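Local coordinates for protein iron transport multicopper oxidase FET3 (Saccharomyces cerevisiae, PDB 1ZPU) that oxidises ferrous to ferric iron with oxygen for high-affinity uptake into the yeast cell, and also has cuprous oxidase activity, at residues Cys81-Ala84 with Thr88-Tyr91; Leu349-Ser354 with Ser362-Ser367. One frame throughout, in Å; residues are numbered along the deposited sequence.

Overall arrangement
Both contacts belong to plastocyanin-like (cupredoxin) domains of this multicopper oxidase: contact 1 to the first, contact 2 to the third. The residues that meet are buried in each case, although contact 2, centred about 25 Å from the centre of the chain, lies farther out than contact 1 at about 20 Å. Contact 1 sets a loop on an edge strand through almost wholly apolar groups, with its tyrosine about 7 Å (side chain to side chain) from two copper ligands. Contact 2 joins a short helix to a 3-10 turn around a tyrosine, mixes polar and apolar atoms, and is remote from the coppers. Their centres are about 21 Å apart, but they touch where M350 CE lies 4.3 Å from C81 N.

Contact 1. Residues Cys81-Ala84 with Thr88-Tyr91; sequences CPIA and TMLY
I83, in the loop that runs into strand 88-94, packs on M89 and reaches Y91; the strand is an outermost strand of a four-stranded sheet in the first cupredoxin domain. Along the strand, M89 is the first residue to meet the loop, and it offers a flexible thioether chain. Its CB points toward the loop and lies 3.9 Å from I83 CD1, and the chain bends at its later torsions. A branched isoleucine suits the facing position, because its CG1-CD1 arm extends from the loop and crosses the methionine chain at a slant. H496 and V499 of helix 494-502 also pack on M89, so the side chain is shared by loop and helix.

Two residues on, the ring of Y91 carries M89 CG over one face, 3.6 Å above its plane and offset toward the rim; CG comes there by standing anti to the backbone N of M89 (chi1 162°). The hydroxyl end is buried and bonded to Q80 OE1 and M59 N. Y91 thus adds an apolar ring and an anchored polar end, about 7 Å from the side chains of the copper ligands H60 and H107. I83 CD1 approaches the same end obliquely, 3.9 Å from Y91 OH.

Contact 2. Residues Leu349-Ser354 with Ser362-Ser367; sequences LMTVLS and SEIYGS
Y365 packs on T351 and V352 in a buried contact between helix 348-352 and the 3-10 turn 362-365, in the chain leading to strand 371-374 of the third cupredoxin domain. Side chains alone make it, and the tyrosine is its main piece. Its CB points neither at the helix nor away from it, but with CG anti to its own carbonyl carbon (chi1 -60°) the ring end comes nearer to the helix.

V352 CG1 comes at the edge of the ring, near its plane, 3.8 Å from Y365 CE2, and V352 CB stands 3.6 Å from Y365 OH. A compact branched valine fits this position, for its methyl lies against the ring edge, and the side chain also meets I484 of helix 481-486. T351 approaches obliquely: its OG1 is 3.5 Å from Y365 CE2, a van der Waals meeting, while its weak hydrogen bond goes back along the helix to T348 O.

The buried phenol is satisfied by A359 O, in the loop between the two segments, which ties the tip of the ring to that loop. P481, T371 and I373 also touch the Y365 side chain. A leucine here would probably leave A359 O without its hydroxyl partner and open a gap beside T351 and V352.

Within the turn, Y365 N bonds to S362 O at 3.2 Å, and that same oxygen lies in the plane of the ring at its edge. G366 follows at backbone angles where a CB would press on the carbonyl O of Y365, which calls for glycine. I364 serves both partners: its CD1 sits 4.0 Å from T351 OG1, and its CG1 lies over one face of the Y365 ring, 3.6 Å above the plane and offset toward the rim.

Contact 1. Residues Cys81-Ala84 with Thr88-Tyr91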
loop_
_atom_site.group_PDB
_atom_site.type_symbol
_atom_site.label_atom_id
_atom_site.label_comp_id
_atom_site.label_asym_id
_atom_site.label_seq_id
_atom_site.Cartn_x
_atom_site.Cartn_y
_atom_site.Cartn_z
ATOM N N CYS A 81 9.845 0.642 -16.747
ATOM C CA CYS A 81 11.161 1.025 -16.260
ATOM C C CYS A 81 11.002 2.396 -15.581
ATOM O O CYS A 81 9.984 3.059 -15.795
ATOM C CB CYS A 81 12.185 1.014 -17.392
ATOM S SG CYS A 81 11.711 2.034 -18.762
ATOM N N PRO A 82 11.970 2.806 -14.728
ATOM C CA PRO A 82 11.832 4.042 -13.946
ATOM C C PRO A 82 11.831 5.294 -14.809
ATOM O O PRO A 82 12.471 5.305 -15.872
ATOM C CB PRO A 82 13.097 4.046 -13.078
ATOM C CG PRO A 82 13.589 2.653 -13.081
ATOM C CD PRO A 82 13.254 2.142 -14.437
ATOM N N ILE A 83 11.131 6.335 -14.355
ATOM C CA ILE A 83 11.114 7.605 -15.070
ATOM C C ILE A 83 12.357 8.419 -14.741
ATOM O O ILE A 83 12.530 8.877 -13.615
ATOM C CB ILE A 83 9.862 8.456 -14.783
ATOM C CG1 ILE A 83 8.590 7.657 -15.017
ATOM C CG2 ILE A 83 9.842 9.708 -15.659
ATOM C CD1 ILE A 83 7.422 8.162 -14.205
ATOM N N ALA A 84 13.210 8.594 -15.745
ATOM C CA ALA A 84 14.453 9.349 -15.605
ATOM C C ALA A 84 14.195 10.854 -15.537
ATOM O O ALA A 84 13.209 11.334 -16.096
ATOM C CB ALA A 84 15.386 9.033 -16.764
ATOM N N THR A 88 8.926 12.104 -19.399
ATOM C CA THR A 88 7.498 12.215 -19.140
ATOM C C THR A 88 6.825 10.888 -19.453
ATOM O O THR A 88 6.835 10.445 -20.596
ATOM C CB THR A 88 6.836 13.291 -20.048
ATOM O OG1 THR A 88 7.459 14.565 -19.847
ATOM C CG2 THR A 88 5.333 13.403 -19.765
ATOM N N MET A 89 6.228 10.262 -18.448
ATOM C CA MET A 89 5.435 9.069 -18.694
ATOM C C MET A 89 3.938 9.392 -18.677
ATOM O O MET A 89 3.467 10.162 -17.837
ATOM C CB MET A 89 5.815 7.945 -17.724
ATOM C CG MET A 89 4.785 6.821 -17.596
ATOM S SD MET A 89 5.416 5.154 -17.287
ATOM C CE MET A 89 6.868 5.456 -16.314
ATOM N N LEU A 90 3.211 8.829 -19.637
ATOM C CA LEU A 90 1.773 8.976 -19.686
ATOM C C LEU A 90 1.110 7.750 -19.090
ATOM O O LEU A 90 1.286 6.637 -19.580
ATOM C CB LEU A 90 1.295 9.220 -21.117
ATOM C CG LEU A 90 -0.219 9.202 -21.361
ATOM C CD1 LEU A 90 -0.970 10.280 -20.560
ATOM C CD2 LEU A 90 -0.495 9.334 -22.833
ATOM N N TYR A 91 0.369 7.968 -18.011
ATOM C CA TYR A 91 -0.450 6.934 -17.398
ATOM C C TYR A 91 -1.866 7.085 -17.948
ATOM O O TYR A 91 -2.534 8.078 -17.686
ATOM C CB TYR A 91 -0.411 7.056 -15.863
ATOM C CG TYR A 91 0.928 6.668 -15.254
ATOM C CD1 TYR A 91 1.882 7.631 -14.934
ATOM C CD2 TYR A 91 1.243 5.331 -15.012
ATOM C CE1 TYR A 91 3.126 7.274 -14.382
ATOM C CE2 TYR A 91 2.477 4.959 -14.457
ATOM C CZ TYR A 91 3.417 5.935 -14.146
ATOM O OH TYR A 91 4.635 5.560 -13.599
#

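Contact 2. Residues Leu349-Ser354 with Ser362-Ser367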
loop_
_atom_site.group_PDB
_atom_site.type_symbol
_atom_site.label_atom_id
_atom_site.label_comp_id
_atom_site.label_asym_id
_atom_site.label_seq_id
_atom_site.Cartn_x
_atom_site.Cartn_y
_atom_site.Cartn_z
ATOM N N LEU A 349 7.183 -7.295 -17.077
ATOM C CA LEU A 349 6.236 -7.176 -18.190
ATOM C C LEU A 349 6.921 -7.111 -19.561
ATOM O O LEU A 349 6.477 -7.748 -20.518
ATOM C CB LEU A 349 5.302 -5.979 -17.988
ATOM C CG LEU A 349 4.194 -5.688 -19.005
ATOM C CD1 LEU A 349 3.196 -6.821 -19.121
ATOM C CD2 LEU A 349 3.487 -4.423 -18.611
ATOM N N MET A 350 8.014 -6.362 -19.640
ATOM C CA MET A 350 8.757 -6.223 -20.878
ATOM C C MET A 350 9.297 -7.560 -21.397
ATOM O O MET A 350 9.401 -7.761 -22.621
ATOM C CB MET A 350 9.872 -5.191 -20.708
ATOM C CG MET A 350 9.449 -3.755 -20.997
ATOM S SD MET A 350 8.163 -3.086 -19.907
ATOM C CE MET A 350 8.327 -1.329 -20.246
ATOM N N THR A 351 9.622 -8.478 -20.485
ATOM C CA THR A 351 10.109 -9.790 -20.925
ATOM C C THR A 351 8.957 -10.694 -21.347
ATOM O O THR A 351 9.076 -11.392 -22.354
ATOM C CB THR A 351 11.114 -10.504 -19.953
ATOM O OG1 THR A 351 10.438 -11.477 -19.148
ATOM C CG2 THR A 351 11.866 -9.517 -19.076
ATOM N N VAL A 352 7.838 -10.662 -20.622
ATOM C CA VAL A 352 6.647 -11.414 -21.061
ATOM C C VAL A 352 6.150 -10.973 -22.453
ATOM O O VAL A 352 5.732 -11.806 -23.270
ATOM C CB VAL A 352 5.485 -11.476 -19.996
ATOM C CG1 VAL A 352 5.764 -10.622 -18.796
ATOM C CG2 VAL A 352 4.123 -11.157 -20.617
ATOM N N LEU A 353 6.240 -9.675 -22.726
ATOM C CA LEU A 353 5.810 -9.145 -24.013
ATOM C C LEU A 353 6.794 -9.382 -25.158
ATOM O O LEU A 353 6.521 -8.993 -26.297
ATOM C CB LEU A 353 5.467 -7.662 -23.900
ATOM C CG LEU A 353 4.197 -7.391 -23.094
ATOM C CD1 LEU A 353 3.985 -5.895 -22.914
ATOM C CD2 LEU A 353 2.970 -8.043 -23.722
ATOM N N SER A 354 7.927 -10.022 -24.879
ATOM C CA SER A 354 8.898 -10.307 -25.944
ATOM C C SER A 354 9.554 -11.684 -25.847
ATOM O O SER A 354 10.548 -11.944 -26.518
ATOM C CB SER A 354 9.963 -9.207 -26.022
ATOM O OG SER A 354 10.607 -9.043 -24.774
ATOM N N SER A 362 9.010 -20.318 -15.895
ATOM C CA SER A 362 9.328 -19.427 -14.772
ATOM C C SER A 362 10.795 -19.000 -14.727
ATOM O O SER A 362 11.121 -17.921 -14.215
ATOM C CB SER A 362 8.930 -20.086 -13.445
ATOM O OG SER A 362 9.759 -21.203 -13.148
ATOM N N GLU A 363 11.658 -19.851 -15.281
ATOM C CA GLU A 363 13.104 -19.666 -15.257
ATOM C C GLU A 363 13.552 -18.332 -15.853
ATOM O O GLU A 363 14.504 -17.722 -15.357
ATOM C CB GLU A 363 13.783 -20.820 -15.998
ATOM C CG GLU A 363 15.264 -20.917 -15.742
ATOM C CD GLU A 363 15.924 -22.007 -16.552
ATOM O OE1 GLU A 363 15.892 -21.943 -17.806
ATOM O OE2 GLU A 363 16.492 -22.930 -15.929
ATOM N N ILE A 364 12.856 -17.882 -16.898
ATOM C CA ILE A 364 13.279 -16.709 -17.673
ATOM C C ILE A 364 13.078 -15.391 -16.949
ATOM O O ILE A 364 13.627 -14.364 -17.363
ATOM C CB ILE A 364 12.582 -16.606 -19.054
ATOM C CG1 ILE A 364 11.081 -16.363 -18.894
ATOM C CG2 ILE A 364 12.871 -17.844 -19.895
ATOM C CD1 ILE A 364 10.494 -15.440 -19.934
ATOM N N TYR A 365 12.288 -15.411 -15.880
ATOM C CA TYR A 365 12.017 -14.193 -15.136
ATOM C C TYR A 365 13.030 -13.954 -14.020
ATOM O O TYR A 365 12.989 -12.912 -13.360
ATOM C CB TYR A 365 10.599 -14.201 -14.580
ATOM C CG TYR A 365 9.530 -14.294 -15.635
ATOM C CD1 TYR A 365 8.975 -15.522 -15.969
ATOM C CD2 TYR A 365 9.066 -13.154 -16.295
ATOM C CE1 TYR A 365 7.993 -15.618 -16.931
ATOM C CE2 TYR A 365 8.077 -13.242 -17.255
ATOM C CZ TYR A 365 7.547 -14.478 -17.566
ATOM O OH TYR A 365 6.565 -14.601 -18.516
ATOM N N GLY A 366 13.933 -14.912 -13.815
ATOM C CA GLY A 366 15.009 -14.769 -12.842
ATOM C C GLY A 366 14.831 -15.600 -11.591
ATOM O O GLY A 366 13.714 -16.014 -11.254
ATOM N N SER A 367 15.942 -15.834 -10.900
ATOM C CA SER A 367 15.966 -16.633 -9.679
ATOM C C SER A 367 15.865 -15.767 -8.420
ATOM O O SER A 367 15.418 -16.242 -7.370
ATOM C CB SER A 367 17.251 -17.447 -9.623
ATOM O OG SER A 367 18.367 -16.605 -9.832
#